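Tailspike protein (Acinetobacter phage vB_ApiP_P1, PDB 6E1R) probably recognises and hydrolyses the capsular polysaccharide of its Acinetobacter host, as tailspike proteins of related phages do. Local coordinates at residues K294-S299 against K319-S324; T326-L331 against A353-Y358. All coordinates share one frame; numbering follows the deposited sequence.

Contact 1 (294-299 with 319-324) and contact 2 (326-331 with 353-358) lie along the same part of a parallel beta-helix, their centres about 8 Å apart, and follow one another in the chain: the first is complete before the second begins. They also touch. Ser299 N is probably hydrogen-bonded to Phe328 O, 3.3 Å away, and Pro356 CD packs against Thr320 OG1 at the same distance. Both reach the second subunit, contact 1 through Ser298 and Ser299 and contact 2 through several residues, among them Phe328, Pro330 and Tyr355. A bound sodium ion lies about 14 Å from the side chain of Ala297, too far for direct coordination by that residue.

Contact 1: K294-S299 against K319-S324; sequences KCTASS and KTLGNS
Leu321 packs its branched end against the aliphatic part of Lys294: the two side chains cross at a slant, with Leu321 CD1 3.7 Å from Lys294 CG. In Lys294, CG stands opposite the backbone N (chi1 176°), which presents the methylenes to the leucine, while a bend at chi3 turns the last part of the chain. A lysine suits this place because its apolar stem can pack here while its ammonium group forms salt bridges with Glu290 and Asp264. Lys319 extends from the same face, its NZ 5.8 Å from Lys294 NZ; those two acids probably temper the mutual repulsion. Thr296 meets Leu321 at about a right angle, with OG1 3.4 Å from Leu321 CB. Gly322, whose backbone angles (phi 114°, psi -167°) would press any CB against Leu321 O, offers Thr296 CG2 a bare CA. On the face opposite the lysines, Cys295 SG faces the methyl CG2 of Thr320, two small side chains fitting a buried position.

The backbones run parallel, Cys295 N donating to Lys319 O (3.1 Å) and Leu321 N to Cys295 O (2.8 Å). Beyond these bonds one water takes the N-H of Ala297 and donates to Leu321 O, continuing the link as the chains part. Strands 293-297 and 316-320 are adjacent in one parallel sheet of the beta-helix, contributed by successive coils, between strands 267-270 and 346-350.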
ATOM      1  N   LYS A 294      17.408   7.036 -11.245  1.00 28.18           N
ATOM      2  CA  LYS A 294      18.569   7.723 -10.687  1.00 27.04           C
ATOM      3  C   LYS A 294      18.075   9.024 -10.069  1.00 33.40           C
ATOM      4  O   LYS A 294      17.602   9.912 -10.786  1.00 46.16           O
ATOM      5  CB  LYS A 294      19.627   8.003 -11.748  1.00 30.45           C
ATOM      6  CG  LYS A 294      20.804   8.798 -11.201  1.00 40.54           C
ATOM      7  CD  LYS A 294      21.649   9.405 -12.303  1.00 46.75           C
ATOM      8  CE  LYS A 294      22.372   8.342 -13.085  1.00 46.38           C
ATOM      9  NZ  LYS A 294      23.316   8.939 -14.076  1.00 45.35           N
ATOM     10  N   CYS A 295      18.181   9.142  -8.750  1.00 33.67           N
ATOM     11  CA  CYS A 295      17.587  10.275  -8.059  1.00 37.80           C
ATOM     12  C   CYS A 295      18.473  10.741  -6.915  1.00 38.81           C
ATOM     13  O   CYS A 295      19.051   9.928  -6.189  1.00 44.35           O
ATOM     14  CB  CYS A 295      16.196   9.922  -7.520  1.00 38.61           C
ATOM     15  SG  CYS A 295      16.190   8.596  -6.291  1.00 40.01           S
ATOM     16  N   THR A 296      18.578  12.061  -6.774  1.00 41.38           N
ATOM     17  CA  THR A 296      19.105  12.701  -5.572  1.00 42.43           C
ATOM     18  C   THR A 296      17.879  13.066  -4.744  1.00 44.19           C
ATOM     19  O   THR A 296      17.282  14.128  -4.920  1.00 42.13           O
ATOM     20  CB  THR A 296      19.950  13.924  -5.913  1.00 44.25           C
ATOM     21  OG1 THR A 296      21.044  13.533  -6.752  1.00 43.82           O
ATOM     22  CG2 THR A 296      20.488  14.578  -4.648  1.00 32.85           C
ATOM     23  N   ALA A 297      17.480  12.157  -3.857  1.00 39.50           N
ATOM     24  CA  ALA A 297      16.191  12.247  -3.191  1.00 35.13           C
ATOM     25  C   ALA A 297      16.340  12.110  -1.684  1.00 32.58           C
ATOM     26  O   ALA A 297      17.367  11.659  -1.170  1.00 39.07           O
ATOM     27  CB  ALA A 297      15.227  11.169  -3.704  1.00 30.11           C
ATOM     28  N   SER A 298      15.287  12.523  -0.984  1.00 33.25           N
ATOM     29  CA  SER A 298      15.084  12.234   0.426  1.00 33.36           C
ATOM     30  C   SER A 298      13.679  11.667   0.581  1.00 35.11           C
ATOM     31  O   SER A 298      12.906  11.612  -0.381  1.00 34.81           O
ATOM     32  CB  SER A 298      15.292  13.475   1.305  1.00 32.32           C
ATOM     33  OG  SER A 298      14.384  14.505   0.971  1.00 49.18           O
ATOM     34  N   SER A 299      13.358  11.219   1.801  1.00 35.67           N
ATOM     35  CA  SER A 299      12.107  10.537   2.130  1.00 33.18           C
ATOM     36  C   SER A 299      12.066   9.172   1.446  1.00 28.70           C
ATOM     37  O   SER A 299      12.818   8.932   0.493  1.00 29.11           O
ATOM     38  CB  SER A 299      10.890  11.388   1.743  1.00 38.69           C
ATOM     39  OG  SER A 299      10.608  12.352   2.740  1.00 48.72           O
ATOM     40  N   LYS A 319      19.122   3.919  -8.106  1.00 33.60           N
ATOM     41  CA  LYS A 319      20.425   4.401  -7.657  1.00 33.80           C
ATOM     42  C   LYS A 319      20.237   5.766  -7.009  1.00 38.65           C
ATOM     43  O   LYS A 319      19.905   6.740  -7.691  1.00 44.42           O
ATOM     44  CB  LYS A 319      21.414   4.481  -8.819  1.00 26.50           C
ATOM     45  CG  LYS A 319      22.784   5.010  -8.428  1.00 30.31           C
ATOM     46  CD  LYS A 319      23.731   5.025  -9.615  1.00 31.08           C
ATOM     47  CE  LYS A 319      25.107   5.529  -9.218  1.00 33.41           C
ATOM     48  NZ  LYS A 319      26.078   5.441 -10.344  1.00 36.23           N
ATOM     49  N   THR A 320      20.450   5.835  -5.699  1.00 37.45           N
ATOM     50  CA  THR A 320      20.300   7.079  -4.960  1.00 35.65           C
ATOM     51  C   THR A 320      21.616   7.847  -4.929  1.00 36.67           C
ATOM     52  O   THR A 320      22.701   7.261  -4.880  1.00 40.97           O
ATOM     53  CB  THR A 320      19.823   6.809  -3.531  1.00 36.23           C
ATOM     54  OG1 THR A 320      20.639   5.791  -2.935  1.00 35.18           O
ATOM     55  CG2 THR A 320      18.368   6.360  -3.528  1.00 35.27           C
ATOM     56  N   LEU A 321      21.506   9.173  -4.956  1.00 29.37           N
ATOM     57  CA  LEU A 321      22.654  10.067  -4.973  1.00 33.45           C
ATOM     58  C   LEU A 321      22.458  11.166  -3.938  1.00 34.77           C
ATOM     59  O   LEU A 321      21.394  11.297  -3.328  1.00 37.83           O
ATOM     60  CB  LEU A 321      22.861  10.684  -6.364  1.00 39.36           C
ATOM     61  CG  LEU A 321      23.309   9.750  -7.488  1.00 44.78           C
ATOM     62  CD1 LEU A 321      23.155  10.428  -8.836  1.00 44.14           C
ATOM     63  CD2 LEU A 321      24.750   9.335  -7.269  1.00 51.57           C
ATOM     64  N   GLY A 322      23.496  11.970  -3.756  1.00 33.27           N
ATOM     65  CA  GLY A 322      23.441  13.126  -2.884  1.00 39.90           C
ATOM     66  C   GLY A 322      24.355  12.977  -1.682  1.00 46.86           C
ATOM     67  O   GLY A 322      25.216  12.094  -1.611  1.00 44.59           O
ATOM     68  N   ASN A 323      24.148  13.871  -0.717  1.00 49.40           N
ATOM     69  CA  ASN A 323      24.907  13.899   0.527  1.00 47.18           C
ATOM     70  C   ASN A 323      23.951  13.613   1.676  1.00 46.61           C
ATOM     71  O   ASN A 323      22.966  14.338   1.861  1.00 44.62           O
ATOM     72  CB  ASN A 323      25.596  15.253   0.713  1.00 50.80           C
ATOM     73  CG  ASN A 323      26.402  15.330   1.995  1.00 58.44           C
ATOM     74  OD1 ASN A 323      26.719  14.311   2.609  1.00 66.13           O
ATOM     75  ND2 ASN A 323      26.741  16.548   2.405  1.00 59.69           N
ATOM     76  N   SER A 324      24.242  12.560   2.447  1.00 44.84           N
ATOM     77  CA  SER A 324      23.350  12.154   3.527  1.00 43.14           C
ATOM     78  C   SER A 324      23.258  13.200   4.630  1.00 43.33           C
ATOM     79  O   SER A 324      22.281  13.199   5.388  1.00 46.03           O
ATOM     80  CB  SER A 324      23.806  10.817   4.117  1.00 46.45           C
ATOM     81  OG  SER A 324      25.089  10.930   4.707  1.00 57.42           O
TER
HETATM   82  O   HOH W   1      19.128   9.907  -2.598  1.00 37.08           O

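Contact 2: T326-L331 against A353-Y358; sequences TGFVPL and ANYPKY
The rings of Phe328 and Tyr355 lie face to face, centroids 4.3 Å apart and planes only 19° from parallel. They are displaced: Tyr355 CD2 sits over the centre of the phenylalanine ring, whereas Phe328 CE1 lies nearer the rim of the tyrosine. Phe328 CD1 also touches Tyr355 CB, at 3.6 Å. A chi1 of 63° tucks the Phe328 ring between its own backbone N and carbonyl carbon, and so brings it against the tyrosine face.

Next to the stack, Val329 packs CB and CG1 on Pro356 CB, the valine CB 4.0 Å away. The peptide bond between Tyr355 and Pro356 is cis, a form that proline adopts far more readily than other residues. From there the chains fall into parallel register: Lys357 N donates to Pro330 O at 3.2 Å, approaching from well above the carbonyl plane, and Leu331 CD1 packs against Lys357 O.

The other side of the tyrosine is covered from its own segment: Asn354 CB lies over the ring face turned from Phe328. Lys357, bent at chi2, brings NZ back to Asn354 O (2.9 Å), tying the loop before the strand to its start; the same NZ also bonds to Ala383 O. Phe328 is further enclosed by Tyr364, edge-to-face, and by His392, both of the second subunit, whose Leu407 packs on both Phe328 and Tyr355.

Leu331 and Lys357 open strands 331-338 and 357-361, neighbouring parallel strands from successive coils of the beta-helix, with Leu331 bonded through its backbone to Ile301 of strand 301-304 and Tyr358 to Glu386 of strand 385-389.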
ATOM      1  N   THR A 326      22.812  16.365   4.092  1.00 50.12           N
ATOM      2  CA  THR A 326      21.721  17.236   3.672  1.00 47.99           C
ATOM      3  C   THR A 326      20.388  16.498   3.677  1.00 45.28           C
ATOM      4  O   THR A 326      19.379  17.032   4.151  1.00 45.13           O
ATOM      5  CB  THR A 326      22.009  17.804   2.280  1.00 50.50           C
ATOM      6  OG1 THR A 326      23.268  18.489   2.292  1.00 53.04           O
ATOM      7  CG2 THR A 326      20.914  18.771   1.858  1.00 50.06           C
ATOM      8  N   GLY A 327      20.370  15.278   3.160  1.00 39.97           N
ATOM      9  CA  GLY A 327      19.155  14.487   3.136  1.00 36.65           C
ATOM     10  C   GLY A 327      19.429  13.154   2.478  1.00 38.66           C
ATOM     11  O   GLY A 327      20.424  12.977   1.767  1.00 38.96           O
ATOM     12  N   PHE A 328      18.522  12.213   2.727  1.00 35.38           N
ATOM     13  CA  PHE A 328      18.689  10.867   2.197  1.00 35.00           C
ATOM     14  C   PHE A 328      17.348  10.154   2.189  1.00 32.29           C
ATOM     15  O   PHE A 328      16.395  10.568   2.853  1.00 33.33           O
ATOM     16  CB  PHE A 328      19.708  10.064   3.015  1.00 40.45           C
ATOM     17  CG  PHE A 328      19.301   9.839   4.444  1.00 33.60           C
ATOM     18  CD1 PHE A 328      18.612   8.692   4.812  1.00 32.75           C
ATOM     19  CD2 PHE A 328      19.608  10.772   5.421  1.00 35.58           C
ATOM     20  CE1 PHE A 328      18.237   8.484   6.126  1.00 38.84           C
ATOM     21  CE2 PHE A 328      19.236  10.568   6.738  1.00 36.49           C
ATOM     22  CZ  PHE A 328      18.551   9.422   7.090  1.00 37.62           C
ATOM     23  N   VAL A 329      17.296   9.068   1.427  1.00 31.42           N
ATOM     24  CA  VAL A 329      16.157   8.155   1.442  1.00 31.97           C
ATOM     25  C   VAL A 329      16.367   7.202   2.612  1.00 39.57           C
ATOM     26  O   VAL A 329      17.412   6.542   2.688  1.00 43.19           O
ATOM     27  CB  VAL A 329      16.023   7.400   0.111  1.00 32.31           C
ATOM     28  CG1 VAL A 329      14.859   6.424   0.165  1.00 35.21           C
ATOM     29  CG2 VAL A 329      15.851   8.381  -1.040  1.00 31.28           C
ATOM     30  N   PRO A 330      15.436   7.117   3.558  1.00 42.39           N
ATOM     31  CA  PRO A 330      15.618   6.188   4.680  1.00 38.36           C
ATOM     32  C   PRO A 330      15.299   4.754   4.296  1.00 38.39           C
ATOM     33  O   PRO A 330      15.907   3.814   4.818  1.00 40.27           O
ATOM     34  CB  PRO A 330      14.641   6.721   5.735  1.00 39.73           C
ATOM     35  CG  PRO A 330      13.561   7.365   4.935  1.00 40.50           C
ATOM     36  CD  PRO A 330      14.239   7.958   3.725  1.00 40.67           C
ATOM     37  N   LEU A 331      14.345   4.576   3.384  1.00 33.32           N
ATOM     38  CA  LEU A 331      13.847   3.252   3.050  1.00 32.11           C
ATOM     39  C   LEU A 331      13.410   3.204   1.595  1.00 38.42           C
ATOM     40  O   LEU A 331      12.743   4.122   1.108  1.00 44.60           O
ATOM     41  CB  LEU A 331      12.673   2.864   3.956  1.00 30.82           C
ATOM     42  CG  LEU A 331      11.895   1.611   3.553  1.00 32.21           C
ATOM     43  CD1 LEU A 331      12.792   0.389   3.619  1.00 35.97           C
ATOM     44  CD2 LEU A 331      10.667   1.433   4.432  1.00 36.98           C
ATOM     45  N   ALA A 353      26.863   6.047   2.500  1.00 38.01           N
ATOM     46  CA  ALA A 353      27.027   4.964   3.455  1.00 37.36           C
ATOM     47  C   ALA A 353      25.730   4.742   4.222  1.00 41.48           C
ATOM     48  O   ALA A 353      24.982   5.687   4.492  1.00 40.02           O
ATOM     49  CB  ALA A 353      28.169   5.272   4.420  1.00 35.21           C
ATOM     50  N   ASN A 354      25.455   3.474   4.545  1.00 44.67           N
ATOM     51  CA  ASN A 354      24.363   3.068   5.429  1.00 43.29           C
ATOM     52  C   ASN A 354      22.976   3.266   4.821  1.00 44.61           C
ATOM     53  O   ASN A 354      22.087   2.437   5.035  1.00 48.23           O
ATOM     54  CB  ASN A 354      24.457   3.811   6.766  1.00 42.61           C
ATOM     55  CG  ASN A 354      25.808   3.645   7.429  1.00 39.13           C
ATOM     56  OD1 ASN A 354      26.360   2.546   7.466  1.00 40.95           O
ATOM     57  ND2 ASN A 354      26.353   4.739   7.948  1.00 33.54           N
ATOM     58  N   TYR A 355      22.768   4.349   4.077  1.00 43.78           N
ATOM     59  CA  TYR A 355      21.436   4.662   3.583  1.00 40.11           C
ATOM     60  C   TYR A 355      21.397   4.637   2.060  1.00 47.38           C
ATOM     61  O   TYR A 355      22.388   4.978   1.404  1.00 53.53           O
ATOM     62  CB  TYR A 355      20.986   6.038   4.088  1.00 35.98           C
ATOM     63  CG  TYR A 355      21.221   6.224   5.565  1.00 42.06           C
ATOM     64  CD1 TYR A 355      20.551   5.443   6.497  1.00 45.63           C
ATOM     65  CD2 TYR A 355      22.126   7.169   6.030  1.00 48.38           C
ATOM     66  CE1 TYR A 355      20.768   5.602   7.852  1.00 53.18           C
ATOM     67  CE2 TYR A 355      22.351   7.336   7.384  1.00 54.55           C
ATOM     68  CZ  TYR A 355      21.668   6.550   8.290  1.00 55.64           C
ATOM     69  OH  TYR A 355      21.886   6.713   9.638  1.00 56.20           O
ATOM     70  N   PRO A 356      20.263   4.230   1.460  1.00 45.37           N
ATOM     71  CA  PRO A 356      19.034   3.794   2.134  1.00 40.67           C
ATOM     72  C   PRO A 356      19.039   2.335   2.583  1.00 37.62           C
ATOM     73  O   PRO A 356      19.854   1.540   2.115  1.00 34.87           O
ATOM     74  CB  PRO A 356      17.965   4.003   1.060  1.00 36.14           C
ATOM     75  CG  PRO A 356      18.689   3.784  -0.215  1.00 33.45           C
ATOM     76  CD  PRO A 356      20.066   4.356   0.004  1.00 38.37           C
ATOM     77  N   LYS A 357      18.124   1.997   3.487  1.00 31.54           N
ATOM     78  CA  LYS A 357      17.837   0.609   3.803  1.00 32.16           C
ATOM     79  C   LYS A 357      16.794   0.070   2.830  1.00 36.83           C
ATOM     80  O   LYS A 357      16.059   0.824   2.191  1.00 45.34           O
ATOM     81  CB  LYS A 357      17.340   0.464   5.243  1.00 32.64           C
ATOM     82  CG  LYS A 357      18.237   1.110   6.288  1.00 33.86           C
ATOM     83  CD  LYS A 357      19.639   0.527   6.258  1.00 37.62           C
ATOM     84  CE  LYS A 357      20.490   1.077   7.392  1.00 35.17           C
ATOM     85  NZ  LYS A 357      21.912   0.647   7.276  1.00 31.48           N
ATOM     86  N   TYR A 358      16.733  -1.255   2.727  1.00 32.91           N
ATOM     87  CA  TYR A 358      15.871  -1.906   1.751  1.00 34.06           C
ATOM     88  C   TYR A 358      14.953  -2.908   2.432  1.00 36.28           C
ATOM     89  O   TYR A 358      15.353  -3.596   3.375  1.00 41.87           O
ATOM     90  CB  TYR A 358      16.700  -2.606   0.668  1.00 28.32           C
ATOM     91  CG  TYR A 358      17.454  -1.647  -0.223  1.00 35.81           C
ATOM     92  CD1 TYR A 358      18.688  -1.137   0.158  1.00 38.58           C
ATOM     93  CD2 TYR A 358      16.928  -1.247  -1.444  1.00 32.74           C
ATOM     94  CE1 TYR A 358      19.378  -0.257  -0.654  1.00 35.61           C
ATOM     95  CE2 TYR A 358      17.611  -0.368  -2.261  1.00 33.06           C
ATOM     96  CZ  TYR A 358      18.835   0.123  -1.863  1.00 33.40           C
ATOM     97  OH  TYR A 358      19.516   1.000  -2.677  1.00 34.37           O
TER